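8-amino-8-demethylriboflavin N,N-dimethyltransferase (Streptomyces davawensis, PDB 4D7K) catalyses the two S-adenosylmethionine-dependent methylations that turn 8-amino-8-demethylriboflavin into the antibiotic roseoflavin. Local coordinates at residues 286-291 against 310-315; 280-285 against 337-342. All blocks are in the same frame, centred on the assembly; numbering follows the deposited sequence.

Contact 1. Residues 286-291 against 310-315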
ATOM      1  N   SER A 286      -1.651   3.637 -23.096  1.00 40.61           N
ATOM      2  CA  SER A 286      -0.927   2.429 -22.736  1.00 41.84           C
ATOM      3  C   SER A 286      -1.371   1.312 -23.674  1.00 42.13           C
ATOM      4  O   SER A 286      -2.567   1.084 -23.854  1.00 50.89           O
ATOM      5  CB  SER A 286      -1.181   2.051 -21.277  1.00 38.43           C
ATOM      6  OG  SER A 286      -0.456   0.888 -20.920  1.00 50.99           O
ATOM      7  N   VAL A 287      -0.413   0.626 -24.282  1.00 39.69           N
ATOM      8  CA  VAL A 287      -0.735  -0.392 -25.274  1.00 40.95           C
ATOM      9  C   VAL A 287      -0.471  -1.793 -24.734  1.00 44.99           C
ATOM     10  O   VAL A 287       0.668  -2.145 -24.415  1.00 50.07           O
ATOM     11  CB  VAL A 287       0.063  -0.172 -26.573  1.00 41.02           C
ATOM     12  CG1 VAL A 287      -0.238  -1.266 -27.586  1.00 42.10           C
ATOM     13  CG2 VAL A 287      -0.251   1.197 -27.152  1.00 36.99           C
ATOM     14  N   ILE A 288      -1.537  -2.579 -24.624  1.00 49.60           N
ATOM     15  CA  ILE A 288      -1.451  -3.952 -24.138  1.00 47.91           C
ATOM     16  C   ILE A 288      -0.476  -4.760 -24.980  1.00 55.04           C
ATOM     17  O   ILE A 288      -0.602  -4.819 -26.203  1.00 56.75           O
ATOM     18  CB  ILE A 288      -2.827  -4.651 -24.150  1.00 50.42           C
ATOM     19  CG1 ILE A 288      -3.838  -3.878 -23.293  1.00 34.94           C
ATOM     20  CG2 ILE A 288      -2.698  -6.094 -23.671  1.00 51.23           C
ATOM     21  CD1 ILE A 288      -3.525  -3.908 -21.817  1.00 43.04           C
ATOM     22  N   GLY A 289       0.499  -5.375 -24.317  1.00 56.23           N
ATOM     23  CA  GLY A 289       1.507  -6.165 -24.997  1.00 50.24           C
ATOM     24  C   GLY A 289       2.744  -5.352 -25.326  1.00 52.57           C
ATOM     25  O   GLY A 289       3.783  -5.906 -25.683  1.00 55.52           O
ATOM     26  N   GLU A 290       2.636  -4.032 -25.212  1.00 49.67           N
ATOM     27  CA  GLU A 290       3.758  -3.146 -25.513  1.00 49.35           C
ATOM     28  C   GLU A 290       3.855  -2.025 -24.486  1.00 54.89           C
ATOM     29  O   GLU A 290       4.074  -0.862 -24.822  1.00 67.33           O
ATOM     30  CB  GLU A 290       3.628  -2.578 -26.927  1.00 47.21           C
ATOM     31  CG  GLU A 290       3.712  -3.646 -28.011  1.00 55.17           C
ATOM     32  CD  GLU A 290       3.542  -3.090 -29.402  1.00 58.12           C
ATOM     33  OE1 GLU A 290       4.317  -2.184 -29.775  1.00 65.59           O
ATOM     34  OE2 GLU A 290       2.634  -3.559 -30.122  1.00 55.36           O
ATOM     35  N   THR A 291       3.672  -2.396 -23.227  1.00 43.42           N
ATOM     36  CA  THR A 291       3.878  -1.493 -22.111  1.00 44.33           C
ATOM     37  C   THR A 291       4.846  -2.172 -21.153  1.00 51.68           C
ATOM     38  O   THR A 291       5.091  -3.374 -21.271  1.00 52.33           O
ATOM     39  CB  THR A 291       2.560  -1.152 -21.391  1.00 40.71           C
ATOM     40  OG1 THR A 291       2.804  -0.178 -20.372  1.00 37.35           O
ATOM     41  CG2 THR A 291       1.957  -2.403 -20.761  1.00 35.07           C
ATOM     42  N   HIS A 310      -7.774  -0.691 -22.261  1.00 49.31           N
ATOM     43  CA  HIS A 310      -6.696  -0.389 -23.194  1.00 40.84           C
ATOM     44  C   HIS A 310      -6.749  -1.368 -24.353  1.00 40.94           C
ATOM     45  O   HIS A 310      -7.266  -2.477 -24.208  1.00 46.16           O
ATOM     46  CB  HIS A 310      -5.334  -0.457 -22.505  1.00 40.30           C
ATOM     47  CG  HIS A 310      -5.155   0.554 -21.418  1.00 41.08           C
ATOM     48  ND1 HIS A 310      -5.237   1.913 -21.644  1.00 48.04           N
ATOM     49  CD2 HIS A 310      -4.886   0.409 -20.098  1.00 35.50           C
ATOM     50  CE1 HIS A 310      -5.034   2.559 -20.508  1.00 46.17           C
ATOM     51  NE2 HIS A 310      -4.818   1.669 -19.557  1.00 50.90           N
ATOM     52  N   ARG A 311      -6.219  -0.965 -25.502  1.00 44.52           N
ATOM     53  CA  ARG A 311      -6.270  -1.813 -26.687  1.00 46.86           C
ATOM     54  C   ARG A 311      -4.901  -2.377 -27.067  1.00 53.03           C
ATOM     55  O   ARG A 311      -3.865  -1.753 -26.821  1.00 43.58           O
ATOM     56  CB  ARG A 311      -6.860  -1.035 -27.869  1.00 48.17           C
ATOM     57  CG  ARG A 311      -8.361  -0.766 -27.775  1.00 44.96           C
ATOM     58  CD  ARG A 311      -8.847   0.016 -28.992  1.00 53.27           C
ATOM     59  NE  ARG A 311     -10.302   0.141 -29.063  1.00 54.19           N
ATOM     60  CZ  ARG A 311     -10.992   1.172 -28.579  1.00 62.68           C
ATOM     61  NH1 ARG A 311     -10.363   2.173 -27.979  1.00 58.37           N
ATOM     62  NH2 ARG A 311     -12.314   1.200 -28.692  1.00 65.89           N
ATOM     63  N   THR A 312      -4.905  -3.572 -27.655  1.00 51.67           N
ATOM     64  CA  THR A 312      -3.687  -4.153 -28.205  1.00 48.13           C
ATOM     65  C   THR A 312      -3.382  -3.476 -29.528  1.00 50.07           C
ATOM     66  O   THR A 312      -4.191  -2.697 -30.027  1.00 54.65           O
ATOM     67  CB  THR A 312      -3.809  -5.668 -28.438  1.00 46.33           C
ATOM     68  OG1 THR A 312      -4.783  -5.915 -29.460  1.00 52.56           O
ATOM     69  CG2 THR A 312      -4.215  -6.382 -27.164  1.00 44.40           C
ATOM     70  N   ARG A 313      -2.224  -3.787 -30.102  1.00 44.25           N
ATOM     71  CA  ARG A 313      -1.823  -3.196 -31.374  1.00 49.96           C
ATOM     72  C   ARG A 313      -2.731  -3.657 -32.507  1.00 54.64           C
ATOM     73  O   ARG A 313      -3.139  -2.860 -33.355  1.00 58.65           O
ATOM     74  CB  ARG A 313      -0.373  -3.549 -31.699  1.00 56.79           C
ATOM     75  CG  ARG A 313       0.174  -2.822 -32.910  1.00 58.93           C
ATOM     76  CD  ARG A 313       1.527  -3.375 -33.311  1.00 57.82           C
ATOM     77  NE  ARG A 313       2.276  -2.434 -34.137  1.00 62.16           N
ATOM     78  CZ  ARG A 313       3.347  -1.763 -33.725  1.00 63.62           C
ATOM     79  NH1 ARG A 313       3.813  -1.938 -32.496  1.00 43.79           N
ATOM     80  NH2 ARG A 313       3.962  -0.925 -34.548  1.00 71.91           N
ATOM     81  N   ALA A 314      -3.037  -4.949 -32.514  1.00 49.70           N
ATOM     82  CA  ALA A 314      -3.897  -5.526 -33.539  1.00 55.39           C
ATOM     83  C   ALA A 314      -5.272  -4.866 -33.515  1.00 57.66           C
ATOM     84  O   ALA A 314      -5.861  -4.595 -34.561  1.00 70.22           O
ATOM     85  CB  ALA A 314      -4.019  -7.032 -33.346  1.00 52.65           C
ATOM     86  N   GLN A 315      -5.773  -4.601 -32.314  1.00 53.99           N
ATOM     87  CA  GLN A 315      -7.047  -3.914 -32.156  1.00 53.01           C
ATOM     88  C   GLN A 315      -6.984  -2.500 -32.723  1.00 56.94           C
ATOM     89  O   GLN A 315      -7.913  -2.053 -33.402  1.00 57.88           O
ATOM     90  CB  GLN A 315      -7.453  -3.881 -30.683  1.00 45.99           C
ATOM     91  CG  GLN A 315      -7.862  -5.235 -30.131  1.00 56.57           C
ATOM     92  CD  GLN A 315      -8.152  -5.196 -28.644  1.00 63.08           C
ATOM     93  OE1 GLN A 315      -7.347  -4.699 -27.855  1.00 61.01           O
ATOM     94  NE2 GLN A 315      -9.310  -5.715 -28.253  1.00 69.86           N
TER
HETATM   95  O   HOH W   1      -4.490   1.082 -25.737  1.00 33.12           O
HETATM   96  O   HOH W   2       0.446  -4.999 -28.850  1.00 41.23           O

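Contact 2. Residues 280-285 against 337-342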
ATOM      1  N   ARG A 280       0.265  13.925 -39.029  1.00 52.65           N
ATOM      2  CA  ARG A 280       0.118  12.727 -38.212  1.00 55.03           C
ATOM      3  C   ARG A 280      -1.023  12.819 -37.207  1.00 56.05           C
ATOM      4  O   ARG A 280      -1.383  13.902 -36.743  1.00 49.81           O
ATOM      5  CB  ARG A 280       1.417  12.428 -37.456  1.00 48.79           C
ATOM      6  CG  ARG A 280       2.597  12.059 -38.336  1.00 63.51           C
ATOM      7  CD  ARG A 280       2.432  10.683 -38.950  1.00 59.09           C
ATOM      8  NE  ARG A 280       3.611  10.290 -39.713  1.00 59.20           N
ATOM      9  CZ  ARG A 280       3.764  10.486 -41.020  1.00 60.45           C
ATOM     10  NH1 ARG A 280       2.808  11.071 -41.728  1.00 61.38           N
ATOM     11  NH2 ARG A 280       4.877  10.093 -41.620  1.00 61.89           N
ATOM     12  N   LEU A 281      -1.586  11.659 -36.889  1.00 55.53           N
ATOM     13  CA  LEU A 281      -2.456  11.502 -35.735  1.00 55.27           C
ATOM     14  C   LEU A 281      -1.660  10.774 -34.660  1.00 51.17           C
ATOM     15  O   LEU A 281      -1.219   9.647 -34.872  1.00 54.16           O
ATOM     16  CB  LEU A 281      -3.726  10.726 -36.094  1.00 54.65           C
ATOM     17  CG  LEU A 281      -4.600  10.239 -34.935  1.00 52.37           C
ATOM     18  CD1 LEU A 281      -5.063  11.399 -34.064  1.00 52.79           C
ATOM     19  CD2 LEU A 281      -5.794   9.461 -35.465  1.00 53.01           C
ATOM     20  N   LEU A 282      -1.451  11.427 -33.523  1.00 48.55           N
ATOM     21  CA  LEU A 282      -0.683  10.831 -32.434  1.00 50.57           C
ATOM     22  C   LEU A 282      -1.603  10.412 -31.296  1.00 49.41           C
ATOM     23  O   LEU A 282      -2.224  11.256 -30.652  1.00 44.74           O
ATOM     24  CB  LEU A 282       0.378  11.808 -31.920  1.00 40.31           C
ATOM     25  CG  LEU A 282       1.222  12.529 -32.975  1.00 48.88           C
ATOM     26  CD1 LEU A 282       2.162  13.517 -32.310  1.00 43.09           C
ATOM     27  CD2 LEU A 282       1.999  11.538 -33.844  1.00 48.50           C
ATOM     28  N   ILE A 283      -1.699   9.110 -31.053  1.00 45.63           N
ATOM     29  CA  ILE A 283      -2.544   8.618 -29.974  1.00 47.17           C
ATOM     30  C   ILE A 283      -1.700   8.237 -28.765  1.00 43.95           C
ATOM     31  O   ILE A 283      -0.840   7.362 -28.833  1.00 44.33           O
ATOM     32  CB  ILE A 283      -3.392   7.413 -30.415  1.00 47.43           C
ATOM     33  CG1 ILE A 283      -4.222   7.773 -31.649  1.00 50.24           C
ATOM     34  CG2 ILE A 283      -4.308   6.969 -29.284  1.00 39.01           C
ATOM     35  CD1 ILE A 283      -5.149   6.669 -32.110  1.00 50.34           C
ATOM     36  N   LEU A 284      -1.952   8.917 -27.655  1.00 41.39           N
ATOM     37  CA  LEU A 284      -1.199   8.695 -26.432  1.00 48.20           C
ATOM     38  C   LEU A 284      -1.986   7.764 -25.516  1.00 46.43           C
ATOM     39  O   LEU A 284      -3.092   8.086 -25.089  1.00 49.73           O
ATOM     40  CB  LEU A 284      -0.896  10.027 -25.736  1.00 51.89           C
ATOM     41  CG  LEU A 284       0.285  10.874 -26.237  1.00 51.80           C
ATOM     42  CD1 LEU A 284       0.196  11.189 -27.720  1.00 52.18           C
ATOM     43  CD2 LEU A 284       0.384  12.163 -25.441  1.00 50.53           C
ATOM     44  N   ASP A 285      -1.415   6.600 -25.227  1.00 44.45           N
ATOM     45  CA  ASP A 285      -2.114   5.594 -24.441  1.00 51.47           C
ATOM     46  C   ASP A 285      -1.149   4.525 -23.946  1.00 47.96           C
ATOM     47  O   ASP A 285       0.027   4.516 -24.313  1.00 44.94           O
ATOM     48  CB  ASP A 285      -3.229   4.948 -25.274  1.00 57.15           C
ATOM     49  CG  ASP A 285      -4.339   4.350 -24.420  1.00 65.66           C
ATOM     50  OD1 ASP A 285      -4.173   4.260 -23.185  1.00 58.11           O
ATOM     51  OD2 ASP A 285      -5.381   3.962 -24.990  1.00 73.68           O
ATOM     52  N   TRP A 337       3.305   4.546 -20.783  1.00 36.72           N
ATOM     53  CA  TRP A 337       2.624   5.136 -21.919  1.00 33.51           C
ATOM     54  C   TRP A 337       3.413   4.986 -23.208  1.00 35.48           C
ATOM     55  O   TRP A 337       4.593   4.637 -23.201  1.00 47.48           O
ATOM     56  CB  TRP A 337       2.345   6.614 -21.643  1.00 36.15           C
ATOM     57  CG  TRP A 337       1.761   6.849 -20.288  1.00 42.63           C
ATOM     58  CD1 TRP A 337       2.368   7.456 -19.228  1.00 46.08           C
ATOM     59  CD2 TRP A 337       0.455   6.467 -19.837  1.00 49.83           C
ATOM     60  NE1 TRP A 337       1.520   7.482 -18.147  1.00 47.08           N
ATOM     61  CE2 TRP A 337       0.338   6.878 -18.494  1.00 51.73           C
ATOM     62  CE3 TRP A 337      -0.629   5.817 -20.439  1.00 51.81           C
ATOM     63  CZ2 TRP A 337      -0.816   6.661 -17.741  1.00 54.51           C
ATOM     64  CZ3 TRP A 337      -1.775   5.601 -19.689  1.00 52.72           C
ATOM     65  CH2 TRP A 337      -1.860   6.023 -18.356  1.00 53.84           C
ATOM     66  N   ALA A 338       2.741   5.250 -24.319  1.00 39.30           N
ATOM     67  CA  ALA A 338       3.362   5.164 -25.625  1.00 44.93           C
ATOM     68  C   ALA A 338       2.742   6.184 -26.564  1.00 43.68           C
ATOM     69  O   ALA A 338       1.596   6.595 -26.377  1.00 39.41           O
ATOM     70  CB  ALA A 338       3.216   3.760 -26.190  1.00 40.49           C
ATOM     71  N   VAL A 339       3.500   6.600 -27.569  1.00 45.14           N
ATOM     72  CA  VAL A 339       2.947   7.454 -28.603  1.00 47.67           C
ATOM     73  C   VAL A 339       2.693   6.638 -29.862  1.00 48.94           C
ATOM     74  O   VAL A 339       3.631   6.192 -30.523  1.00 45.64           O
ATOM     75  CB  VAL A 339       3.871   8.634 -28.927  1.00 44.17           C
ATOM     76  CG1 VAL A 339       3.306   9.441 -30.086  1.00 39.32           C
ATOM     77  CG2 VAL A 339       4.041   9.511 -27.705  1.00 43.64           C
ATOM     78  N   ILE A 340       1.419   6.425 -30.172  1.00 50.22           N
ATOM     79  CA  ILE A 340       1.037   5.726 -31.389  1.00 49.62           C
ATOM     80  C   ILE A 340       1.034   6.706 -32.550  1.00 52.27           C
ATOM     81  O   ILE A 340       0.155   7.553 -32.647  1.00 48.66           O
ATOM     82  CB  ILE A 340      -0.354   5.071 -31.267  1.00 49.96           C
ATOM     83  CG1 ILE A 340      -0.414   4.161 -30.038  1.00 46.27           C
ATOM     84  CG2 ILE A 340      -0.689   4.283 -32.528  1.00 51.35           C
ATOM     85  CD1 ILE A 340      -1.764   3.491 -29.837  1.00 46.80           C
ATOM     86  N   GLU A 341       2.028   6.603 -33.423  1.00 56.57           N
ATOM     87  CA  GLU A 341       2.110   7.498 -34.569  1.00 56.75           C
ATOM     88  C   GLU A 341       1.325   6.931 -35.747  1.00 60.09           C
ATOM     89  O   GLU A 341       1.641   5.851 -36.249  1.00 65.72           O
ATOM     90  CB  GLU A 341       3.567   7.738 -34.961  1.00 54.74           C
ATOM     91  CG  GLU A 341       3.743   8.752 -36.071  1.00 61.01           C
ATOM     92  CD  GLU A 341       5.171   8.823 -36.572  1.00 60.01           C
ATOM     93  OE1 GLU A 341       6.063   8.265 -35.902  1.00 60.95           O
ATOM     94  OE2 GLU A 341       5.399   9.431 -37.639  1.00 58.98           O
ATOM     95  N   CYS A 342       0.302   7.659 -36.184  1.00 56.83           N
ATOM     96  CA  CYS A 342      -0.573   7.189 -37.259  1.00 57.15           C
ATOM     97  C   CYS A 342      -0.521   8.095 -38.481  1.00 58.01           C
ATOM     98  O   CYS A 342      -0.439   9.317 -38.363  1.00 61.59           O
ATOM     99  CB  CYS A 342      -2.018   7.085 -36.769  1.00 59.97           C
ATOM    100  SG  CYS A 342      -2.242   6.044 -35.320  1.00 71.07           S
TER

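Contact 1. Residues 286-291 against 310-315
Glu290 and Arg313 form a salt bridge. Both carboxylate oxygens sit near a single guanidinium nitrogen: Arg313 NH1 lies 2.8 Å from Glu290 OE1 and 3.1 Å from Glu290 OE2. The NH1 hydrogen bond runs to OE2, on its syn lone pair, and is fairly straight at 163°. The carboxylate meets the edge of the guanidinium, and the two planes are nearly coplanar. Arg313 CG stands anti to the backbone N (chi1 -172°) and the chain is extended to NE, which carries the guanidinium out to Glu290.

One water ties this ion pair to the backbone. It donates to Ile288 O and Glu290 OE2 and accepts from the backbone N of Arg313, the first residue of helix 313-322. A second water accepts from Arg311 N and lies 2.7 Å from Ser286 O. The direct backbone bond, Ile288 N to Arg311 O, is weak at 3.3 Å.

Thr312 is the N-cap of the helix. It forms a capping box with Gln315: Thr312 N donates to Gln315 OE1 at 2.7 Å, and Gln315 N donates to Thr312 OG1. Thr312 CG2 packs on Ile288 CB at 3.7 Å.

Ile288 CG1 lies 3.8 Å from His310 CB, the side chains crossing at about a right angle. Ser286 CB sits over the centre of one face of the His310 ring in a CH-pi contact, 4.0 Å from the centroid. Val287 CG1 rests on Arg311 O. Ile288 also packs on Arg68 of the second subunit.

The loop after strand 280-285, with its type II turn Val287 to Glu290, packs on the N-terminal end of helix 313-322 in the methyltransferase domain, away from the predicted cofactor site. The polar work falls mainly to one salt bridge and two waters; the rest is packing round Ile288 and His310.

Contact 2. Residues 280-285 against 337-342
Arg280 and Glu341 pair at the start of strand 280-285. Arg280 NE donates to the anti lone pair of Glu341 OE2 at 2.9 Å, within a salt bridge. The arginine chain bends at chi2 (-71°), bringing NE to the carboxylate. The same OE2 also pairs with Arg178, so two arginines share it.

Leu281 and Cys342 form a hydrogen-bonded pair, with Cys342 N 2.8 Å from Leu281 O. Leu282 lies alongside Glu341, and its CD2 touches Glu341 CG at 4.0 Å. Ile283 and Ile340 make the next hydrogen-bonded pair. Both of its N-H···O angles are 165°, and Ile283 CB lies 3.9 Å from Ile340 CB. Leu284 faces Val339, their side chains pointing the same way. Asp285 bonds to Ala338 through both backbones, while the edge of the Trp337 ring meets Asp285 C.

The strands belong to the mixed sheet of the Rossmann-like methyltransferase domain. Its strand order 3-2-1-4-5-7-6, with 337-344 antiparallel to its neighbour 280-285, is the hallmark of class I SAM-dependent methyltransferases. Strand 247-251 flanks 280-285, and strand 325-333 flanks 337-344. Trp316 and Leu320 of helix 313-322 cover the face bearing Ile283, Ile340 and Cys342. Phe174 packs on Leu282 and Glu341 on the other face.

The centres of the two contacts are 12 Å apart, on the same side of the chain's centre. Strand 280-285 of contact 2 runs directly into the 286-291 loop of contact 1. Helix 293-305 follows, then 310-315 and helix 313-322. Strand 325-333 leads to 337-342, which closes contact 2. Contact 1 therefore lies, in sequence, between the two strands of contact 2. The contacts touch where His310 ND1 comes 3.0 Å from Asp285 OD1, Ser286 meets Trp337, and Val287 meets Ile340. Contact 2 is where the parallel sheet meets its antiparallel strand 337-344; contact 1 holds the following loop against the start of helix 313-322, which covers one sheet face.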